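Local coordinates for putative L-alanine-DL-glutamate epimerase (Burkholderia xenovorans, PDB 3GO2), which probably works as a magnesium-dependent racemase or epimerase of the mandelate racemase/muconate lactonizing enzyme family, at residues P120-H125 with L241-I246; E204-G209 with V214-D219; M342-D347 with P360-G365; V315-F320 with M327-F332; L220-K225 with C268-G273. All coordinates share one frame; numbering follows the deposited sequence.

Contact 1: residues P120-H125 with L241-I246; sequences PVYWSH and LFWVEI
Tyr122 and Trp243 bring their rings together in the interior of the modified TIM barrel found throughout the enolase superfamily. Tyr122 comes from strand 118-123 and Trp243 from strand 243-245; the strands are not neighbours, and their backbones stay far apart, with the CA atoms of Tyr122 and Phe242 10.4 Å from each other. The meeting is therefore made by long side chains alone.

In the aromatic part, the tyrosine ring and the six-membered ring of the indole have centroids 5.5 Å apart and planes at 79°, and the two side chains cross at about a right angle. Tyr122 CE2 lies 3.9 Å from Trp243 CH2, while the phenol oxygen OH of Tyr122 is 3.7 Å from Trp243 CZ2. In Trp243, CG is tucked in over the backbone, flanked by N and C (chi1 78°), which swings the benzo side of the indole toward the tyrosine.

The polar part gathers at Lys163, a residue outside both segments that binds 2-oxoglutarate in another structure of this protein. Lys163 NZ is hydrogen-bonded to Tyr122 OH and forms a salt bridge with Glu245, a carboxylate of the magnesium site. The indole adds a weak bond from Trp243 NE1 to Glu245 OE2, 3.0 Å long and bent to 134°. Tyr122 OH itself stops 4.3 Å from Glu245 OE2.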
# COMPACT_ATOMS: atom_id res chain seq x y z
N PRO A 120 21.04 -0.67 33.48
CA PRO A 120 22.31 -0.67 32.75
C PRO A 120 22.45 0.61 31.94
O PRO A 120 21.47 1.10 31.36
CB PRO A 120 22.21 -1.89 31.82
CG PRO A 120 21.15 -2.72 32.44
CD PRO A 120 20.16 -1.76 33.04
N VAL A 121 23.66 1.15 31.95
CA VAL A 121 23.97 2.35 31.20
C VAL A 121 25.03 2.12 30.15
O VAL A 121 25.69 1.07 30.10
CB VAL A 121 24.38 3.54 32.11
CG1 VAL A 121 23.26 3.88 33.06
CG2 VAL A 121 25.69 3.26 32.87
N TYR A 122 25.15 3.10 29.27
CA TYR A 122 26.34 3.25 28.44
C TYR A 122 26.97 4.61 28.74
O TYR A 122 26.26 5.58 29.04
CB TYR A 122 26.04 3.07 26.95
CG TYR A 122 25.19 4.12 26.23
CD1 TYR A 122 25.77 5.25 25.65
CD2 TYR A 122 23.82 3.95 26.09
CE1 TYR A 122 25.01 6.18 24.98
CE2 TYR A 122 23.05 4.88 25.39
CZ TYR A 122 23.65 5.98 24.83
OH TYR A 122 22.87 6.90 24.15
N TRP A 123 28.29 4.64 28.73
CA TRP A 123 29.05 5.85 28.94
C TRP A 123 29.09 6.59 27.60
O TRP A 123 29.78 6.16 26.65
CB TRP A 123 30.46 5.48 29.45
CG TRP A 123 31.45 6.60 29.59
CD1 TRP A 123 31.36 7.88 29.12
CD2 TRP A 123 32.73 6.51 30.25
NE1 TRP A 123 32.50 8.58 29.42
CE2 TRP A 123 33.36 7.76 30.11
CE3 TRP A 123 33.40 5.49 30.92
CZ2 TRP A 123 34.64 8.04 30.65
CZ3 TRP A 123 34.66 5.76 31.46
CH2 TRP A 123 35.26 7.01 31.32
N SER A 124 28.33 7.68 27.54
CA SER A 124 28.14 8.43 26.30
C SER A 124 29.21 9.48 26.07
O SER A 124 29.98 9.81 26.98
CB SER A 124 26.74 9.03 26.31
OG SER A 124 26.33 9.42 25.01
N HIS A 125 29.27 10.02 24.86
CA HIS A 125 30.29 11.03 24.51
C HIS A 125 31.69 10.60 24.97
O HIS A 125 32.44 11.37 25.62
CB HIS A 125 29.91 12.38 25.07
CG HIS A 125 28.55 12.81 24.61
ND1 HIS A 125 27.42 12.63 25.38
CD2 HIS A 125 28.13 13.31 23.42
CE1 HIS A 125 26.36 13.03 24.69
NE2 HIS A 125 26.76 13.45 23.50
N LEU A 241 28.81 -3.51 16.32
CA LEU A 241 28.24 -2.29 16.91
C LEU A 241 26.90 -2.56 17.58
O LEU A 241 26.00 -3.16 16.99
CB LEU A 241 28.05 -1.20 15.84
CG LEU A 241 29.32 -0.78 15.11
CD1 LEU A 241 29.07 0.10 13.89
CD2 LEU A 241 30.23 -0.05 16.10
N PHE A 242 26.76 -2.07 18.80
CA PHE A 242 25.55 -2.23 19.61
C PHE A 242 24.39 -1.53 18.92
O PHE A 242 23.29 -2.06 18.83
CB PHE A 242 25.84 -1.62 20.97
CG PHE A 242 24.71 -1.68 21.95
CD1 PHE A 242 24.72 -2.61 22.98
CD2 PHE A 242 23.69 -0.74 21.93
CE1 PHE A 242 23.71 -2.60 23.93
CE2 PHE A 242 22.67 -0.77 22.87
CZ PHE A 242 22.69 -1.68 23.87
N TRP A 243 24.66 -0.33 18.41
CA TRP A 243 23.76 0.35 17.53
C TRP A 243 24.49 1.39 16.71
O TRP A 243 25.58 1.86 17.08
CB TRP A 243 22.53 0.92 18.26
CG TRP A 243 22.63 2.20 19.06
CD1 TRP A 243 23.33 3.34 18.76
CD2 TRP A 243 21.89 2.49 20.25
NE1 TRP A 243 23.10 4.31 19.70
CE2 TRP A 243 22.20 3.82 20.62
CE3 TRP A 243 20.97 1.76 21.02
CZ2 TRP A 243 21.64 4.41 21.75
CZ3 TRP A 243 20.42 2.35 22.14
CH2 TRP A 243 20.76 3.67 22.50
N VAL A 244 23.86 1.79 15.60
CA VAL A 244 24.25 2.97 14.84
C VAL A 244 23.05 3.91 14.90
O VAL A 244 21.93 3.56 14.53
CB VAL A 244 24.60 2.67 13.39
CG1 VAL A 244 24.94 3.96 12.65
CG2 VAL A 244 25.73 1.68 13.32
N GLU A 245 23.30 5.09 15.44
CA GLU A 245 22.27 6.07 15.74
C GLU A 245 22.23 7.14 14.67
O GLU A 245 23.26 7.79 14.38
CB GLU A 245 22.58 6.68 17.11
CG GLU A 245 21.56 7.59 17.68
CD GLU A 245 21.89 7.98 19.14
OE1 GLU A 245 21.29 8.97 19.62
OE2 GLU A 245 22.70 7.30 19.83
N ILE A 246 21.05 7.30 14.07
CA ILE A 246 20.85 8.19 12.94
C ILE A 246 19.57 8.99 13.19
O ILE A 246 18.51 8.40 13.25
CB ILE A 246 20.68 7.41 11.63
CG1 ILE A 246 21.95 6.61 11.31
CG2 ILE A 246 20.33 8.39 10.46
CD1 ILE A 246 21.84 5.66 10.10

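Contact 2: residues E204-G209 with V214-D219; sequences EALRDG and VEILLD. With MG (magnesium ion), chain B.
The guanidinium group of Arg207 lies flat on a methyl: Ile216 CD1 sits 3.5 Å above its plane, over the centre, while the polar rim of the same group is busy elsewhere. In that plane NH1 of Arg207 donates to Val214 O at 2.7 Å, almost straight along the C=O axis (172° at the oxygen), and it has a further bond to Gly211 O. To get there the arginine chain folds at two places, chi2 54° and chi3 71°, which curls the group back over the isoleucine. A water at the edge continues the link, accepting hydrogen bonds from Arg207 NH2 and Ile216 N and donating to Glu215 OE1. The elements joined are helix 193-210 and strand 215-219, an outer helix of the TIM barrel and the strand that follows it. Leu206 adds an apolar contact, its CD2 3.9 Å from Ile216 CG2, and behind it stands helix 144-156. Arg193 of a second subunit brings a like charge close to Arg207 NH2. At the far end of the strand, Asp219 OD2 binds a magnesium ion at 2.3 Å.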
# COMPACT_ATOMS: atom_id res chain seq x y z
N GLU A 204 38.44 1.37 15.31
CA GLU A 204 39.43 0.28 15.53
C GLU A 204 40.26 0.52 16.80
O GLU A 204 40.49 -0.43 17.57
CB GLU A 204 40.31 0.08 14.30
CG GLU A 204 39.55 -0.67 13.20
CD GLU A 204 40.31 -0.80 11.90
OE1 GLU A 204 41.34 -0.11 11.74
OE2 GLU A 204 39.87 -1.61 11.04
N ALA A 205 40.64 1.77 17.04
CA ALA A 205 41.34 2.16 18.27
C ALA A 205 40.46 1.96 19.48
O ALA A 205 40.89 1.43 20.53
CB ALA A 205 41.85 3.59 18.19
N LEU A 206 39.21 2.41 19.37
CA LEU A 206 38.27 2.20 20.46
C LEU A 206 38.07 0.73 20.80
O LEU A 206 38.05 0.36 21.97
CB LEU A 206 36.92 2.86 20.12
CG LEU A 206 36.11 3.36 21.28
CD1 LEU A 206 36.79 4.56 21.97
CD2 LEU A 206 34.70 3.74 20.78
N ARG A 207 37.94 -0.13 19.77
CA ARG A 207 37.73 -1.54 19.97
C ARG A 207 38.97 -2.21 20.61
O ARG A 207 38.83 -3.10 21.47
CB ARG A 207 37.41 -2.24 18.65
CG ARG A 207 37.33 -3.76 18.73
CD ARG A 207 36.35 -4.20 19.83
NE ARG A 207 34.96 -3.92 19.46
CZ ARG A 207 33.93 -3.89 20.30
NH1 ARG A 207 34.09 -4.08 21.60
NH2 ARG A 207 32.71 -3.67 19.82
N ASP A 208 40.14 -1.78 20.16
CA ASP A 208 41.43 -2.27 20.67
C ASP A 208 41.51 -2.01 22.19
O ASP A 208 41.96 -2.87 22.94
CB ASP A 208 42.58 -1.57 19.91
CG ASP A 208 43.97 -2.12 20.23
OD1 ASP A 208 44.07 -3.22 20.80
OD2 ASP A 208 44.97 -1.43 19.88
N GLY A 209 41.04 -0.85 22.63
CA GLY A 209 41.00 -0.51 24.06
C GLY A 209 39.87 -1.14 24.85
O GLY A 209 40.03 -1.53 26.02
N VAL A 214 33.18 -5.08 25.88
CA VAL A 214 32.56 -3.79 26.08
C VAL A 214 31.91 -3.45 24.75
O VAL A 214 32.55 -3.55 23.70
CB VAL A 214 33.59 -2.72 26.49
CG1 VAL A 214 33.00 -1.32 26.37
CG2 VAL A 214 34.05 -2.99 27.91
N GLU A 215 30.64 -3.09 24.78
CA GLU A 215 29.90 -2.79 23.53
C GLU A 215 30.19 -1.37 23.07
O GLU A 215 30.39 -0.49 23.88
CB GLU A 215 28.41 -2.95 23.78
CG GLU A 215 28.00 -4.37 24.05
CD GLU A 215 27.58 -5.10 22.82
OE1 GLU A 215 27.66 -4.52 21.72
OE2 GLU A 215 27.16 -6.25 22.95
N ILE A 216 30.21 -1.16 21.75
CA ILE A 216 30.48 0.16 21.18
C ILE A 216 29.24 0.61 20.39
O ILE A 216 28.74 -0.13 19.54
CB ILE A 216 31.72 0.13 20.26
CG1 ILE A 216 32.98 -0.12 21.12
CG2 ILE A 216 31.88 1.43 19.49
CD1 ILE A 216 34.24 -0.34 20.31
N LEU A 217 28.75 1.79 20.73
CA LEU A 217 27.65 2.46 20.04
C LEU A 217 28.26 3.58 19.20
O LEU A 217 29.23 4.23 19.62
CB LEU A 217 26.66 3.07 21.05
CG LEU A 217 25.81 2.13 21.90
CD1 LEU A 217 26.64 1.22 22.90
CD2 LEU A 217 24.83 3.00 22.66
N LEU A 218 27.67 3.83 18.03
CA LEU A 218 28.13 4.86 17.11
C LEU A 218 26.99 5.83 16.83
O LEU A 218 25.94 5.42 16.35
CB LEU A 218 28.63 4.27 15.80
CG LEU A 218 29.08 5.26 14.72
CD1 LEU A 218 30.25 6.17 15.19
CD2 LEU A 218 29.46 4.50 13.43
N ASP A 219 27.18 7.09 17.15
CA ASP A 219 26.16 8.12 16.90
C ASP A 219 26.60 8.97 15.72
O ASP A 219 27.64 9.66 15.76
CB ASP A 219 25.98 8.96 18.16
CG ASP A 219 24.75 9.85 18.14
OD1 ASP A 219 24.07 9.95 17.10
OD2 ASP A 219 24.50 10.48 19.21
MG MG B . 22.50 11.26 20.04
O HOH W 1 29.78 -3.56 20.28
O HOH W 2 21.67 10.95 17.82
O HOH W 3 23.00 12.98 20.12

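Contact 3: residues M342-D347 with P360-G365; sequences METDID and PEYQNG
Tyr362 reaches from the hairpin of strands 362-363 and 366-368 to Thr344 and Ile346, on and just after barrel strand 342-344. The two segments belong to opposite margins of one four-stranded mixed sheet, and the phenol reaches across from one to the other.

Tyr362, which buries more here than any other residue, uses both its hydroxyl and a ring face. Thr344 meets it from the opposite direction: OG1 of Thr344 and OH of Tyr362 are hydrogen-bonded at 2.8 Å, and either could be the donor. The threonine hydroxyl stands anti to its own backbone nitrogen (chi1 -162°), a setting that also lays the methyl CG2 of Thr344 3.9 Å from Tyr362 CE1.

Ile346 supplies the other half. Its CA–CB bond does not aim straight at the tyrosine, but a turn at chi2 (-55°) carries the terminal methyl over the ring, giving a CH-pi contact with CD1 4.0 Å from the ring centroid and only 20° off the normal. That methyl is displaced toward the rim, near CE2.

Around these three, Leu367 of the hairpin also touches Tyr362, and Asp345, between Thr344 and Ile346, has its carboxylate hydrogen-bonded to His125. Its backbone serves the contact instead: a water donates to Asp345 O at 2.9 Å and is hydrogen-bonded at 2.7 Å to Tyr362 OH.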
# COMPACT_ATOMS: atom_id res chain seq x y z
N MET A 342 20.23 2.79 29.18
CA MET A 342 20.15 4.23 29.50
C MET A 342 21.48 4.94 29.23
O MET A 342 22.55 4.50 29.66
CB MET A 342 19.70 4.49 30.96
CG MET A 342 19.70 6.00 31.37
SD MET A 342 18.79 6.24 32.93
CE MET A 342 19.67 7.76 33.47
N GLU A 343 21.40 6.03 28.50
CA GLU A 343 22.55 6.90 28.27
C GLU A 343 22.95 7.64 29.53
O GLU A 343 22.12 8.11 30.26
CB GLU A 343 22.15 7.96 27.22
CG GLU A 343 23.32 8.86 26.81
CD GLU A 343 22.94 9.87 25.75
OE1 GLU A 343 21.73 10.16 25.58
OE2 GLU A 343 23.87 10.37 25.07
N THR A 344 24.25 7.82 29.74
CA THR A 344 24.69 8.80 30.74
C THR A 344 26.09 9.27 30.38
O THR A 344 26.84 8.53 29.76
CB THR A 344 24.63 8.21 32.18
OG1 THR A 344 24.64 9.27 33.13
CG2 THR A 344 25.80 7.27 32.45
N ASP A 345 26.43 10.49 30.77
CA ASP A 345 27.81 10.99 30.61
C ASP A 345 28.53 10.70 31.90
O ASP A 345 28.08 11.09 33.00
CB ASP A 345 27.82 12.49 30.31
CG ASP A 345 27.37 12.81 28.89
OD1 ASP A 345 27.58 11.98 27.98
OD2 ASP A 345 26.86 13.93 28.67
N ILE A 346 29.65 10.00 31.80
CA ILE A 346 30.45 9.69 32.98
C ILE A 346 31.50 10.79 33.22
O ILE A 346 31.95 10.98 34.37
CB ILE A 346 31.05 8.26 32.84
CG1 ILE A 346 29.94 7.19 32.95
CG2 ILE A 346 32.11 8.00 33.89
CD1 ILE A 346 29.08 7.26 34.22
N ASP A 347 31.88 11.50 32.16
CA ASP A 347 32.71 12.71 32.28
C ASP A 347 31.86 13.84 32.86
O ASP A 347 30.85 14.24 32.26
CB ASP A 347 33.30 13.12 30.93
CG ASP A 347 34.19 12.04 30.31
OD1 ASP A 347 35.29 11.80 30.87
OD2 ASP A 347 33.77 11.44 29.28
N PRO A 360 24.23 10.86 41.13
CA PRO A 360 23.93 9.49 40.75
C PRO A 360 25.03 8.53 41.17
O PRO A 360 26.21 8.89 41.16
CB PRO A 360 23.85 9.51 39.22
CG PRO A 360 24.20 10.84 38.82
CD PRO A 360 24.37 11.75 39.97
N GLU A 361 24.62 7.32 41.52
CA GLU A 361 25.53 6.27 41.96
C GLU A 361 25.54 5.13 40.96
O GLU A 361 24.49 4.62 40.61
CB GLU A 361 25.12 5.75 43.34
CG GLU A 361 25.24 6.81 44.45
CD GLU A 361 24.77 6.33 45.83
OE1 GLU A 361 24.34 5.15 45.97
OE2 GLU A 361 24.82 7.13 46.79
N TYR A 362 26.73 4.76 40.50
CA TYR A 362 26.89 3.63 39.58
C TYR A 362 27.64 2.51 40.29
O TYR A 362 28.52 2.77 41.11
CB TYR A 362 27.67 4.05 38.34
CG TYR A 362 27.02 5.21 37.63
CD1 TYR A 362 25.97 5.00 36.74
CD2 TYR A 362 27.46 6.50 37.84
CE1 TYR A 362 25.35 6.07 36.10
CE2 TYR A 362 26.85 7.59 37.20
CZ TYR A 362 25.79 7.36 36.32
OH TYR A 362 25.17 8.43 35.71
N GLN A 363 27.26 1.29 39.97
CA GLN A 363 27.94 0.09 40.46
C GLN A 363 27.91 -0.97 39.38
O GLN A 363 26.84 -1.27 38.84
CB GLN A 363 27.25 -0.40 41.73
CG GLN A 363 27.87 -1.65 42.37
CD GLN A 363 27.04 -2.16 43.56
OE1 GLN A 363 26.39 -1.37 44.27
NE2 GLN A 363 27.03 -3.47 43.76
N ASN A 364 29.09 -1.49 39.01
CA ASN A 364 29.21 -2.56 38.02
C ASN A 364 28.47 -2.23 36.73
O ASN A 364 27.74 -3.06 36.20
CB ASN A 364 28.68 -3.88 38.59
CG ASN A 364 29.01 -5.10 37.71
OD1 ASN A 364 29.96 -5.08 36.93
ND2 ASN A 364 28.22 -6.16 37.84
N GLY A 365 28.62 -1.00 36.28
CA GLY A 365 28.07 -0.56 35.02
C GLY A 365 26.60 -0.25 35.03
O GLY A 365 26.00 -0.14 33.96
O HOH W 4 26.60 10.75 35.50

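Contact 4: residues V315-F320 with M327-F332; sequences VAPHNF and MINANF
A beta-alpha unit of the TIM barrel, strand 314-317 with helix 323-335, closes here as Pro317 and Asn319 meet Asn329 while Val315 and Pro317 meet Phe332. The helix turns back after a short loop and runs nearly antiparallel to the strand, at 158° and 9.3 Å between the axes of the short segments.

Asn329 is the polar centre. Its ND2 donates to Asn319 OD1 at 3.0 Å; the nitrogen comes from above the carbonyl plane, 47° out of it, and the planes of the two amides are steeply inclined to each other. The oxygen of the same amide packs against the proline, Asn329 OD1 lying 3.3 Å from Pro317 CB, and is hydrogen-bonded to Thr293. A water lies 2.6 Å from Asn329 OD1 and ties it to His318 O. Asn319 in turn is steadied through its ND2 by Thr326, so each amide has partners at both ends.

One helical turn on, the packing is apolar. Phe332 CG is anti to the backbone N (chi1 171°), which brings the ring edge to Pro317, with Phe332 CD2 lying 4.0 Å from Pro317 CG. The far corner of the ring, Phe332 CZ, approaches Val315 CG2 at 4.2 Å.

His318 is hydrogen-bonded through ND1 to Asp292, and its side chain touches the magnesium ligand Glu269. Strand 342-344 covers Asn319 and Asn329 through Met342, while helices 293-296 and 298-310 pack against Phe332.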
# COMPACT_ATOMS: atom_id res chain seq x y z
N VAL A 315 13.08 1.10 24.19
CA VAL A 315 13.39 2.53 24.20
C VAL A 315 14.59 2.83 25.07
O VAL A 315 14.91 2.06 25.98
CB VAL A 315 12.18 3.37 24.68
CG1 VAL A 315 10.97 3.11 23.81
CG2 VAL A 315 11.84 3.05 26.15
N ALA A 316 15.26 3.94 24.78
CA ALA A 316 16.40 4.37 25.59
C ALA A 316 16.26 5.87 25.84
O ALA A 316 16.03 6.62 24.91
CB ALA A 316 17.72 4.09 24.88
N PRO A 317 16.43 6.31 27.09
CA PRO A 317 16.41 7.77 27.31
C PRO A 317 17.60 8.50 26.72
O PRO A 317 18.71 7.95 26.64
CB PRO A 317 16.48 7.91 28.84
CG PRO A 317 16.38 6.60 29.37
CD PRO A 317 16.48 5.56 28.35
N HIS A 318 17.34 9.73 26.28
CA HIS A 318 18.36 10.67 25.87
C HIS A 318 18.79 11.43 27.13
O HIS A 318 17.99 12.12 27.77
CB HIS A 318 17.78 11.61 24.84
CG HIS A 318 18.79 12.48 24.17
ND1 HIS A 318 18.44 13.66 23.56
CD2 HIS A 318 20.12 12.31 23.95
CE1 HIS A 318 19.51 14.18 22.99
NE2 HIS A 318 20.54 13.40 23.22
N ASN A 319 20.05 11.29 27.50
CA ASN A 319 20.49 11.81 28.79
C ASN A 319 21.94 12.23 28.71
O ASN A 319 22.82 11.39 28.80
CB ASN A 319 20.32 10.72 29.85
CG ASN A 319 20.67 11.21 31.23
OD1 ASN A 319 20.15 12.23 31.67
ND2 ASN A 319 21.56 10.50 31.91
N PHE A 320 22.17 13.53 28.55
CA PHE A 320 23.52 14.06 28.37
C PHE A 320 23.69 15.46 28.97
O PHE A 320 24.45 16.30 28.49
CB PHE A 320 23.95 13.97 26.90
CG PHE A 320 23.35 15.01 26.00
CD1 PHE A 320 24.17 15.99 25.42
CD2 PHE A 320 22.00 15.02 25.73
CE1 PHE A 320 23.61 16.96 24.58
CE2 PHE A 320 21.45 16.00 24.90
CZ PHE A 320 22.25 16.95 24.35
N MET A 327 18.65 11.89 37.02
CA MET A 327 17.68 11.36 37.99
C MET A 327 16.26 11.34 37.39
O MET A 327 15.50 10.42 37.64
CB MET A 327 17.77 12.12 39.31
CG MET A 327 19.10 12.00 39.99
SD MET A 327 19.66 10.28 40.33
CE MET A 327 20.46 10.56 41.97
N ILE A 328 15.93 12.32 36.56
CA ILE A 328 14.63 12.30 35.87
C ILE A 328 14.51 11.02 35.04
O ILE A 328 13.54 10.25 35.14
CB ILE A 328 14.47 13.57 35.00
CG1 ILE A 328 14.28 14.77 35.91
CG2 ILE A 328 13.24 13.50 34.06
CD1 ILE A 328 14.38 16.12 35.17
N ASN A 329 15.54 10.80 34.23
CA ASN A 329 15.61 9.64 33.35
C ASN A 329 15.69 8.33 34.12
O ASN A 329 15.13 7.31 33.67
CB ASN A 329 16.77 9.81 32.39
CG ASN A 329 16.45 10.74 31.25
OD1 ASN A 329 15.43 10.57 30.57
ND2 ASN A 329 17.28 11.76 31.05
N ALA A 330 16.35 8.32 35.28
CA ALA A 330 16.39 7.11 36.11
C ALA A 330 15.00 6.67 36.53
O ALA A 330 14.71 5.47 36.59
CB ALA A 330 17.25 7.32 37.34
N ASN A 331 14.13 7.63 36.84
CA ASN A 331 12.79 7.28 37.25
C ASN A 331 11.94 6.73 36.10
O ASN A 331 11.17 5.79 36.28
CB ASN A 331 12.10 8.47 37.94
CG ASN A 331 12.58 8.65 39.37
OD1 ASN A 331 11.99 8.09 40.30
ND2 ASN A 331 13.66 9.41 39.56
N PHE A 332 12.07 7.33 34.91
CA PHE A 332 11.48 6.80 33.69
C PHE A 332 11.98 5.38 33.43
O PHE A 332 11.18 4.46 33.18
CB PHE A 332 11.86 7.72 32.54
CG PHE A 332 11.50 7.19 31.18
CD1 PHE A 332 10.21 7.30 30.68
CD2 PHE A 332 12.48 6.63 30.38
CE1 PHE A 332 9.92 6.83 29.37
CE2 PHE A 332 12.18 6.17 29.10
CZ PHE A 332 10.91 6.29 28.60
O HOH W 5 15.48 11.74 28.25

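Contact 5: residues L220-K225 with C268-G273; sequences LNFNAK and CETLFG. With MG (magnesium ion), chain B; MG (magnesium ion), chain C.
Asn221 and Glu269 reach toward one magnesium ion, and Phe222 meets Thr270 beside a second. No direct hydrogen bond joins the two loops; a metal-bound water and van der Waals contact do the work.

At the first ion Glu269 OE2 is a ligand at 2.6 Å. Asp219 is a ligand too, and Glu245 belongs to the same site, the carboxylate trio expected of an enolase-superfamily enzyme. Asn221 does not bind the metal. A metal-bound water links the loops instead, 2.9 Å from Asn221 OD1 and 2.7 Å from Glu269 OE1, with the planes of amide and carboxylate 66° apart. In other structures of this protein Asn221 binds fumarate and 2-oxoglutarate.

The second ion takes a backbone ligand, Thr270 O at 2.4 Å, together with two waters, Tyr249 OH of the same chain and Pro78 O of a neighbouring subunit, so it ties two chains together.

The van der Waals part is small. At the edge of the aromatic ring, Thr270 OG1 lies 3.7 Å from Phe222 CZ, and Thr270 CG2 is 3.9 Å from Phe222 CE2.

Each loop is pinned by its own turn, type II' from Leu220 and type I from Cys268. They follow strands 215-219 and 265-267, with strand 243-245 lying between those two in the sheet, and lead to helices 226-235 and 273-282.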
# COMPACT_ATOMS: atom_id res chain seq x y z
N LEU A 220 25.76 8.94 14.69
CA LEU A 220 25.95 9.76 13.50
C LEU A 220 25.12 11.03 13.47
O LEU A 220 25.26 11.84 12.54
CB LEU A 220 25.66 8.92 12.27
CG LEU A 220 26.43 7.62 12.18
CD1 LEU A 220 25.95 6.81 10.92
CD2 LEU A 220 27.96 7.88 12.15
N ASN A 221 24.25 11.21 14.47
CA ASN A 221 23.39 12.37 14.57
C ASN A 221 22.70 12.62 13.21
O ASN A 221 22.15 11.69 12.64
CB ASN A 221 24.15 13.59 15.10
CG ASN A 221 24.56 13.44 16.56
OD1 ASN A 221 23.78 13.76 17.49
ND2 ASN A 221 25.74 12.97 16.77
N PHE A 222 22.72 13.86 12.71
CA PHE A 222 22.11 14.21 11.44
C PHE A 222 23.20 14.45 10.37
O PHE A 222 23.00 15.26 9.47
CB PHE A 222 21.31 15.52 11.54
CG PHE A 222 20.03 15.47 12.38
CD1 PHE A 222 18.79 15.29 11.76
CD2 PHE A 222 20.06 15.77 13.73
CE1 PHE A 222 17.61 15.35 12.51
CE2 PHE A 222 18.89 15.82 14.47
CZ PHE A 222 17.67 15.64 13.86
N ASN A 223 24.34 13.77 10.49
CA ASN A 223 25.54 14.15 9.71
C ASN A 223 25.68 13.59 8.31
O ASN A 223 26.70 13.83 7.66
CB ASN A 223 26.80 13.83 10.54
CG ASN A 223 26.90 14.72 11.75
OD1 ASN A 223 26.69 15.93 11.64
ND2 ASN A 223 27.17 14.13 12.91
N ALA A 224 24.66 12.91 7.81
CA ALA A 224 24.62 12.51 6.40
C ALA A 224 23.21 12.51 5.83
O ALA A 224 22.23 12.86 6.53
CB ALA A 224 25.26 11.13 6.25
N LYS A 225 23.12 12.14 4.55
CA LYS A 225 21.87 11.77 3.92
C LYS A 225 21.81 10.23 3.83
O LYS A 225 22.84 9.55 3.93
CB LYS A 225 21.78 12.38 2.54
CG LYS A 225 22.08 13.89 2.49
CD LYS A 225 21.15 14.73 3.36
CE LYS A 225 21.46 16.23 3.26
NZ LYS A 225 21.02 16.86 1.95
N CYS A 268 15.29 8.85 16.89
CA CYS A 268 14.07 9.48 17.43
C CYS A 268 14.30 10.42 18.61
O CYS A 268 13.31 10.95 19.12
CB CYS A 268 12.99 8.47 17.80
SG CYS A 268 12.60 7.26 16.53
N GLU A 269 15.56 10.67 19.00
CA GLU A 269 15.82 11.47 20.20
C GLU A 269 15.34 12.90 20.10
O GLU A 269 15.28 13.59 21.13
CB GLU A 269 17.31 11.46 20.56
CG GLU A 269 18.18 12.38 19.72
CD GLU A 269 19.64 12.27 20.08
OE1 GLU A 269 20.38 13.17 19.70
OE2 GLU A 269 20.04 11.33 20.76
N THR A 270 15.01 13.36 18.89
CA THR A 270 14.61 14.73 18.69
C THR A 270 13.11 14.87 18.46
O THR A 270 12.66 15.96 18.08
CB THR A 270 15.39 15.44 17.57
OG1 THR A 270 14.95 14.99 16.28
CG2 THR A 270 16.89 15.24 17.74
N LEU A 271 12.36 13.80 18.66
CA LEU A 271 10.93 13.77 18.32
C LEU A 271 10.03 13.93 19.55
O LEU A 271 10.40 13.56 20.68
CB LEU A 271 10.59 12.46 17.63
CG LEU A 271 11.36 12.09 16.38
CD1 LEU A 271 10.82 10.74 15.81
CD2 LEU A 271 11.31 13.21 15.35
N PHE A 272 8.83 14.42 19.29
CA PHE A 272 7.83 14.74 20.31
C PHE A 272 6.51 13.99 20.10
O PHE A 272 5.85 14.13 19.07
CB PHE A 272 7.52 16.24 20.33
CG PHE A 272 8.69 17.10 20.66
CD1 PHE A 272 8.89 17.56 21.95
CD2 PHE A 272 9.57 17.49 19.67
CE1 PHE A 272 9.97 18.37 22.24
CE2 PHE A 272 10.64 18.29 19.97
CZ PHE A 272 10.84 18.73 21.25
N GLY A 273 6.10 13.25 21.13
CA GLY A 273 4.80 12.61 21.20
C GLY A 273 4.65 11.40 20.33
O GLY A 273 5.40 11.19 19.40
MG MG B . 22.50 11.26 20.04
MG MG C . 12.89 17.54 16.33
O HOH W 3 23.00 12.98 20.12
O HOH W 2 21.67 10.95 17.82
O HOH W 6 11.58 19.48 16.63
O HOH W 7 10.71 16.79 15.31

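Overall arrangement
All five contacts involve the barrel domain; contact 3 joins a barrel strand to the adjoining hairpin. Contact 2 falls between the two segments of contact 1, contact 5 crosses contact 1 along the chain, and contacts 4 and then 3 follow. Contacts 1 and 2 share neighbouring strands 243-245 and 215-219, with centres about 10 Å apart; contact 3 joins contact 1 through strands 118-123 and 342-344. Contacts 3 and 4, centres about 11 Å apart, touch through Glu343 and Asn319. Contacts 3 and 5, centres about 23 Å apart, stand on opposite sides of the chain's centre. Contacts 1, 2 and 5 meet at the magnesium with Glu245, Asp219 and Glu269: three consecutive strand ends build one metal centre.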